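Local coordinates for protein TRAP dicarboxylate transporter-DctP subunit (Desulfovibrio desulfuricans subsp. desulfuricans, PDB 4NHB) that binds sn-glycerol-3-phosphate as the periplasmic solute-binding subunit of a TRAP transporter, and probably delivers it to the membrane components for uptake, at residues A[36-39]-A[40-43]; A[65-68]-A[69-73]; A[124-127]-A[128-132]; A[317-320]-A[321-325]. All coordinates share one frame; numbering follows the deposited sequence.

Contact 1: residues A[36-39]-A[40-43]; sequences MKPE and GEPE. With G3P (sn-glycerol-3-phosphate), chain P.
The loop that leads from strand 30-34 into helix 42-57 forms part of the sn-glycerol-3-phosphate pocket, and here K37 and M36 on the ligand side meet E41 and E43 at the helix start. A type II turn from P38 to E41 reverses the chain, closed by E41 N to P38 O at 3.3 Å. E41 is the N-cap of helix 42-57: its OE2 accepts from E43 N at 2.9 Å, and the same carboxylate crosses the lysine chain at a slant, OE2 3.5 Å from K37 CG. Bent at chi2 (-61°) and extended beyond, the lysine chain carries NZ past E41 to the phosphate, where it donates to O4P at 2.7 Å. E43, on the first turn of the helix, reaches back to the loop. With CG anti to the backbone N (chi1 -174°), its extended chain brings OE1 to M36 N at 3.0 Å in an almost straight bond, 173°. A water donates to the same OE1 and accepts from K37 N, so one carboxylate oxygen steadies two successive peptides. The other oxygen, OE2, is bonded to ND1 of H238, itself a ligand-binding residue; E43 therefore ties loop and pocket together from the second shell. K37 NZ also forms a salt bridge with D215 in helix 213-218, while L148 of strand 146-155 packs against K37, E41 and E43, and M36 reaches helix 75-84.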
loop_
_atom_site.group_PDB
_atom_site.type_symbol
_atom_site.label_atom_id
_atom_site.label_comp_id
_atom_site.label_asym_id
_atom_site.label_seq_id
_atom_site.Cartn_x
_atom_site.Cartn_y
_atom_site.Cartn_z
ATOM N N MET A 36 -0.704 -8.359 -5.534
ATOM C CA MET A 36 -1.422 -8.939 -4.406
ATOM C C MET A 36 -2.866 -8.517 -4.410
ATOM O O MET A 36 -3.616 -8.914 -3.509
ATOM C CB MET A 36 -0.770 -8.531 -3.063
ATOM C CG MET A 36 -0.823 -7.043 -2.794
ATOM S SD MET A 36 -0.145 -6.600 -1.138
ATOM C CE MET A 36 -1.461 -7.209 -0.077
ATOM N N LYS A 37 -3.267 -7.743 -5.429
ATOM C CA LYS A 37 -4.608 -7.155 -5.446
ATOM C C LYS A 37 -5.451 -7.617 -6.641
ATOM O O LYS A 37 -4.931 -8.043 -7.677
ATOM C CB LYS A 37 -4.573 -5.611 -5.370
ATOM C CG LYS A 37 -3.901 -5.011 -4.145
ATOM C CD LYS A 37 -4.601 -5.423 -2.821
ATOM C CE LYS A 37 -3.865 -4.851 -1.604
ATOM N NZ LYS A 37 -4.650 -5.010 -0.331
ATOM N N PRO A 38 -6.777 -7.589 -6.487
ATOM C CA PRO A 38 -7.634 -7.951 -7.614
ATOM C C PRO A 38 -7.673 -6.873 -8.734
ATOM O O PRO A 38 -7.212 -5.732 -8.591
ATOM C CB PRO A 38 -8.996 -8.144 -6.965
ATOM C CG PRO A 38 -8.946 -7.282 -5.811
ATOM C CD PRO A 38 -7.554 -7.285 -5.281
ATOM N N GLU A 39 -8.217 -7.276 -9.871
ATOM C CA GLU A 39 -8.476 -6.358 -10.975
ATOM C C GLU A 39 -9.384 -5.250 -10.480
ATOM O O GLU A 39 -10.185 -5.471 -9.586
ATOM C CB GLU A 39 -9.133 -7.107 -12.123
ATOM C CG GLU A 39 -8.224 -8.110 -12.776
ATOM C CD GLU A 39 -7.164 -7.447 -13.637
ATOM O OE1 GLU A 39 -7.371 -6.282 -14.028
ATOM O OE2 GLU A 39 -6.123 -8.075 -13.898
ATOM N N GLY A 40 -9.192 -4.053 -11.037
ATOM C CA GLY A 40 -9.952 -2.857 -10.723
ATOM C C GLY A 40 -9.507 -2.182 -9.442
ATOM O O GLY A 40 -10.110 -1.223 -9.023
ATOM N N GLU A 41 -8.467 -2.705 -8.805
ATOM C CA GLU A 41 -7.945 -2.108 -7.568
ATOM C C GLU A 41 -6.716 -1.284 -7.968
ATOM O O GLU A 41 -5.994 -1.653 -8.903
ATOM C CB GLU A 41 -7.619 -3.218 -6.565
ATOM C CG GLU A 41 -7.628 -2.814 -5.077
ATOM C CD GLU A 41 -6.251 -2.432 -4.553
ATOM O OE1 GLU A 41 -6.070 -2.337 -3.309
ATOM O OE2 GLU A 41 -5.365 -2.138 -5.386
ATOM N N PRO A 42 -6.480 -0.142 -7.288
ATOM C CA PRO A 42 -5.424 0.745 -7.800
ATOM C C PRO A 42 -4.059 0.123 -8.031
ATOM O O PRO A 42 -3.464 0.524 -9.029
ATOM C CB PRO A 42 -5.356 1.875 -6.775
ATOM C CG PRO A 42 -6.763 1.904 -6.149
ATOM C CD PRO A 42 -7.252 0.460 -6.186
ATOM N N GLU A 43 -3.594 -0.832 -7.213
ATOM C CA GLU A 43 -2.289 -1.465 -7.453
ATOM C C GLU A 43 -2.270 -2.119 -8.837
ATOM O O GLU A 43 -1.386 -1.860 -9.678
ATOM C CB GLU A 43 -1.964 -2.471 -6.359
ATOM C CG GLU A 43 -0.559 -3.057 -6.488
ATOM C CD GLU A 43 -0.325 -4.245 -5.584
ATOM O OE1 GLU A 43 -0.652 -5.412 -5.937
ATOM O OE2 GLU A 43 0.274 -4.025 -4.537
HETATM O O1 G3P P . 1.281 -1.599 2.292
HETATM C C1 G3P P . 0.859 -2.569 3.205
HETATM C C2 G3P P . -0.596 -2.962 2.920
HETATM O O2 G3P P . -0.691 -3.450 1.609
HETATM C C3 G3P P . -1.037 -4.045 3.916
HETATM O O1P G3P P . -2.419 -3.981 4.074
HETATM O O4P G3P P . -3.086 -4.631 1.824
HETATM O O2P G3P P . -2.783 -6.437 3.591
HETATM O O3P G3P P . -4.758 -4.919 3.695
HETATM P P G3P P . -3.308 -5.065 3.245
HETATM O O HOH W 1 -1.998 -6.693 -7.860
#

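Contact 2: residues A[65-68]-A[69-73]; sequences QVFP and NSQLG
Apolar packing joins F67 and L72 across the turn that leads from strand 63-67 toward helix 75-84, a strand-to-helix connection of the solute-binding fold. One methyl of the leucine, CD1, sits over a face of the phenyl ring in a CH-pi contact, 3.7 Å from the centroid and 25° off the ring normal. It is displaced toward the CG and CD1 side of the ring, approaching CG to 3.4 Å, while L72 CG rests against F67 CB. F67 places its ring beside its own backbone N (chi1 -59°), and L72 does the same with its branch (chi1 -70°), an arrangement in which the two side chains meet at a slant.

The backbone bonds belong to two successive turns. A type I' turn from P68 to Q71 is closed by Q71 N to P68 O at 2.9 Å, the donor lying above the carbonyl plane; N69 and S70, both with positive phi, occupy its corners. A type I turn from S70 to G73 follows, with G73 N bonded to S70 O.

Polar contact by side chain falls to Q71. Its extended chain runs beside the P68 ring, NE2 coming within 3.7 Å of P68 CD, and a water donates to both Q71 OE1 and V66 O, each at 2.7 Å. This bridge links the glutamine to the last part of the strand. The F67 and S70 backbones are also bonded to G35, beside the ligand-pocket loop. The chemistry thus divides the turn between a hydrocarbon contact of leucine with phenyl and a hydrated amide beside proline, with main-chain bonds setting the tight bend between them.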
loop_
_atom_site.group_PDB
_atom_site.type_symbol
_atom_site.label_atom_id
_atom_site.label_comp_id
_atom_site.label_asym_id
_atom_site.label_seq_id
_atom_site.Cartn_x
_atom_site.Cartn_y
_atom_site.Cartn_z
ATOM N N GLN A 65 4.014 -9.033 -18.403
ATOM C CA GLN A 65 2.945 -9.923 -18.001
ATOM C C GLN A 65 2.615 -9.716 -16.545
ATOM O O GLN A 65 3.478 -9.889 -15.680
ATOM C CB GLN A 65 3.335 -11.387 -18.243
ATOM C CG GLN A 65 3.359 -11.713 -19.747
ATOM C CD GLN A 65 3.910 -13.095 -20.062
ATOM O OE1 GLN A 65 3.916 -13.979 -19.220
ATOM N NE2 GLN A 65 4.399 -13.266 -21.279
ATOM N N VAL A 66 1.347 -9.412 -16.287
ATOM C CA VAL A 66 0.885 -9.006 -14.978
ATOM C C VAL A 66 0.174 -10.151 -14.300
ATOM O O VAL A 66 -0.754 -10.721 -14.856
ATOM C CB VAL A 66 -0.058 -7.801 -15.094
ATOM C CG1 VAL A 66 -0.694 -7.507 -13.744
ATOM C CG2 VAL A 66 0.725 -6.619 -15.650
ATOM N N PHE A 67 0.654 -10.507 -13.109
ATOM C CA PHE A 67 0.045 -11.556 -12.286
ATOM C C PHE A 67 -0.497 -11.030 -10.968
ATOM O O PHE A 67 0.170 -11.103 -9.938
ATOM C CB PHE A 67 1.084 -12.628 -11.977
ATOM C CG PHE A 67 1.673 -13.288 -13.219
ATOM C CD1 PHE A 67 2.760 -12.732 -13.871
ATOM C CD2 PHE A 67 1.121 -14.460 -13.724
ATOM C CE1 PHE A 67 3.277 -13.326 -14.980
ATOM C CE2 PHE A 67 1.645 -15.063 -14.819
ATOM C CZ PHE A 67 2.714 -14.519 -15.456
ATOM N N PRO A 68 -1.711 -10.477 -10.983
ATOM C CA PRO A 68 -2.231 -9.867 -9.760
ATOM C C PRO A 68 -2.842 -10.853 -8.795
ATOM O O PRO A 68 -2.827 -12.064 -9.011
ATOM C CB PRO A 68 -3.370 -8.994 -10.297
ATOM C CG PRO A 68 -3.887 -9.769 -11.387
ATOM C CD PRO A 68 -2.751 -10.544 -12.011
ATOM N N ASN A 69 -3.403 -10.312 -7.723
ATOM C CA ASN A 69 -4.221 -11.092 -6.798
ATOM C C ASN A 69 -3.478 -12.347 -6.263
ATOM O O ASN A 69 -4.036 -13.449 -6.149
ATOM C CB ASN A 69 -5.537 -11.441 -7.493
ATOM C CG ASN A 69 -6.634 -11.752 -6.506
ATOM O OD1 ASN A 69 -6.581 -11.330 -5.344
ATOM N ND2 ASN A 69 -7.598 -12.546 -6.937
ATOM N N SER A 70 -2.195 -12.171 -5.952
ATOM C CA SER A 70 -1.375 -13.242 -5.428
ATOM C C SER A 70 -1.328 -14.496 -6.336
ATOM O O SER A 70 -1.013 -15.582 -5.887
ATOM C CB SER A 70 -1.835 -13.596 -4.007
ATOM O OG SER A 70 -1.552 -12.518 -3.125
ATOM N N GLN A 71 -1.580 -14.322 -7.625
ATOM C CA GLN A 71 -1.420 -15.421 -8.600
ATOM C C GLN A 71 -0.056 -16.109 -8.611
ATOM O O GLN A 71 0.029 -17.286 -8.947
ATOM C CB GLN A 71 -1.745 -14.959 -10.003
ATOM C CG GLN A 71 -3.219 -15.016 -10.332
ATOM C CD GLN A 71 -3.533 -14.302 -11.628
ATOM O OE1 GLN A 71 -2.719 -14.273 -12.553
ATOM N NE2 GLN A 71 -4.719 -13.702 -11.696
ATOM N N LEU A 72 1.012 -15.403 -8.289
ATOM C CA LEU A 72 2.339 -16.054 -8.239
ATOM C C LEU A 72 2.781 -16.189 -6.816
ATOM O O LEU A 72 3.974 -16.118 -6.516
ATOM C CB LEU A 72 3.383 -15.274 -9.043
ATOM C CG LEU A 72 3.155 -15.339 -10.564
ATOM C CD1 LEU A 72 4.180 -14.539 -11.322
ATOM C CD2 LEU A 72 3.177 -16.784 -11.005
ATOM N N GLY A 73 1.810 -16.327 -5.923
ATOM C CA GLY A 73 2.098 -16.339 -4.495
ATOM C C GLY A 73 1.737 -15.052 -3.743
ATOM O O GLY A 73 1.445 -13.998 -4.324
HETATM O O HOH W 2 -2.453 -12.844 -14.881
#

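Contact 3: residues A[124-127]-A[128-132]; sequences GKTF and DLINE
F127 holds CG anti to its backbone N (chi1 179°), which swings the phenyl ring along the helix toward N131, whereas D128 turns its carboxylate beside its own N (chi1 -71°) and back toward G124. The ring and the N131 side chain consequently lie side by side and point the same way, with N131 CB over one ring face, 4.2 Å from CE2. The amide plane stands only 18° from the ring plane. D128 crosses the phenylalanine at about a right angle instead, its OD1 in the ring plane at the edge and 3.9 Å from CD2. A water donates to this OD1 and, at 2.7 Å, to G124 O, joining the aspartate to the N-cap residue of the helix.

All this takes place on the short helix 125-131, whose i to i+4 bonds run from L129 N to K125 O, I130 N to T126 O and N131 N to F127 O. Side chains four residues apart pack along the same turns. K125 CG meets L129 CD1 at 3.9 Å, the lysine chain crossing the leucine at a slant. T126 and I130 run side by side, with methyl CG2 of the threonine 3.8 Å from CD1 of the isoleucine.

The polar ends find partners on other elements: T126 OG1 is hydrogen-bonded to S326 OG on helix 320-329, and N131 ND2 to T142 OG1 of strand 140-142. L129 and I130 both pack on that same helix 320-329 through I323, while I130 and N131 touch M103 in a loop, and I130 O accepts from H100 NE2.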
loop_
_atom_site.group_PDB
_atom_site.type_symbol
_atom_site.label_atom_id
_atom_site.label_comp_id
_atom_site.label_asym_id
_atom_site.label_seq_id
_atom_site.Cartn_x
_atom_site.Cartn_y
_atom_site.Cartn_z
ATOM N N GLY A 124 9.049 13.638 -3.340
ATOM C CA GLY A 124 10.024 14.586 -2.854
ATOM C C GLY A 124 11.018 13.897 -1.947
ATOM O O GLY A 124 11.348 12.704 -2.118
ATOM N N LYS A 125 11.471 14.640 -0.955
ATOM C CA LYS A 125 12.608 14.244 -0.147
ATOM C C LYS A 125 12.242 13.088 0.802
ATOM O O LYS A 125 13.103 12.319 1.205
ATOM C CB LYS A 125 13.108 15.448 0.662
ATOM C CG LYS A 125 14.454 15.242 1.365
ATOM C CD LYS A 125 15.642 15.222 0.375
ATOM C CE LYS A 125 17.000 15.054 1.092
ATOM N NZ LYS A 125 17.064 15.843 2.351
ATOM N N THR A 126 10.972 12.991 1.182
ATOM C CA THR A 126 10.565 11.970 2.154
ATOM C C THR A 126 10.843 10.562 1.592
ATOM O O THR A 126 11.406 9.696 2.267
ATOM C CB THR A 126 9.098 12.077 2.511
ATOM O OG1 THR A 126 8.808 13.389 3.015
ATOM C CG2 THR A 126 8.755 11.046 3.579
ATOM N N PHE A 127 10.428 10.346 0.348
ATOM C CA PHE A 127 10.683 9.085 -0.333
ATOM C C PHE A 127 12.165 8.808 -0.482
ATOM O O PHE A 127 12.622 7.683 -0.296
ATOM C CB PHE A 127 10.067 9.133 -1.725
ATOM C CG PHE A 127 10.292 7.879 -2.538
ATOM C CD1 PHE A 127 9.388 6.851 -2.489
ATOM C CD2 PHE A 127 11.398 7.755 -3.381
ATOM C CE1 PHE A 127 9.586 5.717 -3.242
ATOM C CE2 PHE A 127 11.596 6.607 -4.122
ATOM C CZ PHE A 127 10.697 5.603 -4.057
ATOM N N ASP A 128 12.919 9.832 -0.866
ATOM C CA ASP A 128 14.367 9.678 -1.003
ATOM C C ASP A 128 14.994 9.226 0.317
ATOM O O ASP A 128 15.786 8.286 0.325
ATOM C CB ASP A 128 15.021 10.989 -1.450
ATOM C CG ASP A 128 14.717 11.339 -2.895
ATOM O OD1 ASP A 128 14.046 10.556 -3.588
ATOM O OD2 ASP A 128 15.142 12.424 -3.338
ATOM N N LEU A 129 14.613 9.866 1.428
ATOM C CA LEU A 129 15.184 9.513 2.732
ATOM C C LEU A 129 14.835 8.080 3.112
ATOM O O LEU A 129 15.675 7.355 3.608
ATOM C CB LEU A 129 14.723 10.476 3.831
ATOM C CG LEU A 129 15.327 11.876 3.705
ATOM C CD1 LEU A 129 14.557 12.882 4.528
ATOM C CD2 LEU A 129 16.770 11.793 4.163
ATOM N N ILE A 130 13.600 7.673 2.842
ATOM C CA ILE A 130 13.131 6.346 3.213
ATOM C C ILE A 130 13.834 5.268 2.391
ATOM O O ILE A 130 14.122 4.197 2.889
ATOM C CB ILE A 130 11.589 6.224 2.996
ATOM C CG1 ILE A 130 10.841 6.854 4.176
ATOM C CG2 ILE A 130 11.249 4.785 2.757
ATOM C CD1 ILE A 130 9.376 7.314 3.879
ATOM N N ASN A 131 14.087 5.579 1.119
ATOM C CA ASN A 131 14.641 4.649 0.172
ATOM C C ASN A 131 16.151 4.559 0.166
ATOM O O ASN A 131 16.711 3.622 -0.411
ATOM C CB ASN A 131 14.140 5.011 -1.214
ATOM C CG ASN A 131 14.008 3.811 -2.110
ATOM O OD1 ASN A 131 14.694 3.719 -3.137
ATOM N ND2 ASN A 131 13.142 2.864 -1.729
ATOM N N GLU A 132 16.823 5.522 0.796
ATOM C CA GLU A 132 18.279 5.459 0.892
ATOM C C GLU A 132 18.732 4.155 1.508
ATOM O O GLU A 132 18.371 3.847 2.636
ATOM C CB GLU A 132 18.835 6.606 1.752
ATOM C CG GLU A 132 19.483 7.686 0.951
ATOM C CD GLU A 132 20.594 7.147 0.095
ATOM O OE1 GLU A 132 21.266 6.185 0.540
ATOM O OE2 GLU A 132 20.777 7.672 -1.023
HETATM O O HOH W 3 11.197 11.495 -4.546
#

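Contact 4: residues A[317-320]-A[321-325]; sequences VPNA and QAILD
A type I turn from V317 to A320, with A320 N bonded to V317 O, leads out of helix 311-316 and into helix 320-329, whose first i to i+4 bonds are I323 N to N319 O, lying in the carbonyl plane at 3.2 Å, and L324 N to A320 O at 2.9 Å and nearly straight (174°). N319 O also receives a weak bond from A322 N, so this carbonyl serves two amides of the first turn.

N319 stands at the N-cap, yet its side chain makes no capping bond. With CG lodged between the backbone N and the carbonyl carbon (chi1 65°), the amide instead slants across I323. Methyl CD1 of the isoleucine is 3.4 Å from N319 OD1 and 3.7 Å from ND2, and I323 CG1 lies 3.3 Å from N319 O. V317 approaches the same methyl from another direction, crossing I323 at about a right angle, V317 CG1 to I323 CD1 4.0 Å. L324 folds its CG against A320 O.

Within the first turn, Q321 bends at chi2 (56°) and sends NE2 one turn ahead to D325 OD1 at 2.9 Å. The aspartate is met from above its carboxylate plane, whereas it lies nearly in the plane of the glutamine amide; Q321 OE1 is taken by Y314 OH of helix 311-316. I323 also faces helix 125-131, and L324 packs on M105, W310 and Y314. The chemistry implies a helix start set by main-chain carbonyls, its N-cap residue laying its amide against the isoleucine rather than capping, while the exposed glutamine bonds both along its own helix and back to the preceding one.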
loop_
_atom_site.group_PDB
_atom_site.type_symbol
_atom_site.label_atom_id
_atom_site.label_comp_id
_atom_site.label_asym_id
_atom_site.label_seq_id
_atom_site.Cartn_x
_atom_site.Cartn_y
_atom_site.Cartn_z
ATOM N N VAL A 317 14.213 2.737 13.055
ATOM C CA VAL A 317 14.741 3.491 11.909
ATOM C C VAL A 317 15.695 4.586 12.369
ATOM O O VAL A 317 15.260 5.525 13.051
ATOM C CB VAL A 317 13.616 4.168 11.127
ATOM C CG1 VAL A 317 14.174 4.858 9.849
ATOM C CG2 VAL A 317 12.547 3.154 10.760
ATOM N N PRO A 318 16.989 4.462 12.001
ATOM C CA PRO A 318 18.068 5.361 12.426
ATOM C C PRO A 318 17.749 6.818 12.140
ATOM O O PRO A 318 17.934 7.671 13.015
ATOM C CB PRO A 318 19.259 4.881 11.588
ATOM C CG PRO A 318 19.024 3.421 11.419
ATOM C CD PRO A 318 17.522 3.307 11.252
ATOM N N ASN A 319 17.243 7.093 10.942
ATOM C CA ASN A 319 16.950 8.461 10.537
ATOM C C ASN A 319 15.454 8.803 10.610
ATOM O O ASN A 319 14.970 9.541 9.784
ATOM C CB ASN A 319 17.515 8.745 9.120
ATOM C CG ASN A 319 16.847 7.896 8.020
ATOM O OD1 ASN A 319 16.328 6.808 8.280
ATOM N ND2 ASN A 319 16.870 8.399 6.786
ATOM N N ALA A 320 14.734 8.279 11.606
ATOM C CA ALA A 320 13.287 8.491 11.699
ATOM C C ALA A 320 12.932 9.972 11.816
ATOM O O ALA A 320 12.049 10.475 11.105
ATOM C CB ALA A 320 12.686 7.706 12.886
ATOM N N GLN A 321 13.612 10.685 12.705
ATOM C CA GLN A 321 13.290 12.104 12.881
ATOM C C GLN A 321 13.414 12.902 11.598
ATOM O O GLN A 321 12.627 13.829 11.356
ATOM C CB GLN A 321 14.156 12.756 13.957
ATOM C CG GLN A 321 13.627 14.130 14.374
ATOM C CD GLN A 321 12.180 14.072 14.838
ATOM O OE1 GLN A 321 11.852 13.373 15.795
ATOM N NE2 GLN A 321 11.306 14.790 14.152
ATOM N N ALA A 322 14.393 12.568 10.767
ATOM C CA ALA A 322 14.627 13.338 9.557
ATOM C C ALA A 322 13.503 13.049 8.576
ATOM O O ALA A 322 13.003 13.935 7.880
ATOM C CB ALA A 322 15.970 12.968 8.937
ATOM N N ILE A 323 13.114 11.780 8.533
ATOM C CA ILE A 323 12.056 11.367 7.653
ATOM C C ILE A 323 10.782 12.102 8.030
ATOM O O ILE A 323 10.124 12.681 7.170
ATOM C CB ILE A 323 11.895 9.813 7.673
ATOM C CG1 ILE A 323 13.125 9.176 7.019
ATOM C CG2 ILE A 323 10.614 9.363 6.907
ATOM C CD1 ILE A 323 13.232 7.705 7.210
ATOM N N LEU A 324 10.431 12.078 9.315
ATOM C CA LEU A 324 9.236 12.747 9.802
ATOM C C LEU A 324 9.298 14.244 9.481
ATOM O O LEU A 324 8.328 14.850 9.001
ATOM C CB LEU A 324 9.125 12.553 11.323
ATOM C CG LEU A 324 8.907 11.125 11.831
ATOM C CD1 LEU A 324 8.984 11.087 13.331
ATOM C CD2 LEU A 324 7.584 10.627 11.377
ATOM N N ASP A 325 10.448 14.839 9.764
ATOM C CA ASP A 325 10.672 16.254 9.484
ATOM C C ASP A 325 10.433 16.592 8.010
ATOM O O ASP A 325 9.869 17.655 7.699
ATOM C CB ASP A 325 12.104 16.667 9.855
ATOM C CG ASP A 325 12.313 16.844 11.350
ATOM O OD1 ASP A 325 11.339 16.902 12.127
ATOM O OD2 ASP A 325 13.485 16.929 11.749
#

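In the fold
Along the chain the four contacts come in series and fall into two touching pairs, in each of which centres lie about 10 Å apart. Contact 1 follows strand 30-34 and contact 2 takes in the end of strand 63-67, its parallel neighbour in the mixed sheet; they meet where K37 O packs on P68 CB. Contacts 3 and 4 set helix 125-131 against helix 320-329, far apart in sequence. Between the pairs, centres are 25 to 34 Å apart, and contact 1 lies across the chain's centre from contacts 3 and 4. In this family 7 solute-binding protein fold, contact 1 alone holds ligand-pocket residues; contact 2 backs its loop, while contacts 3 and 4 join helices away from the ligand.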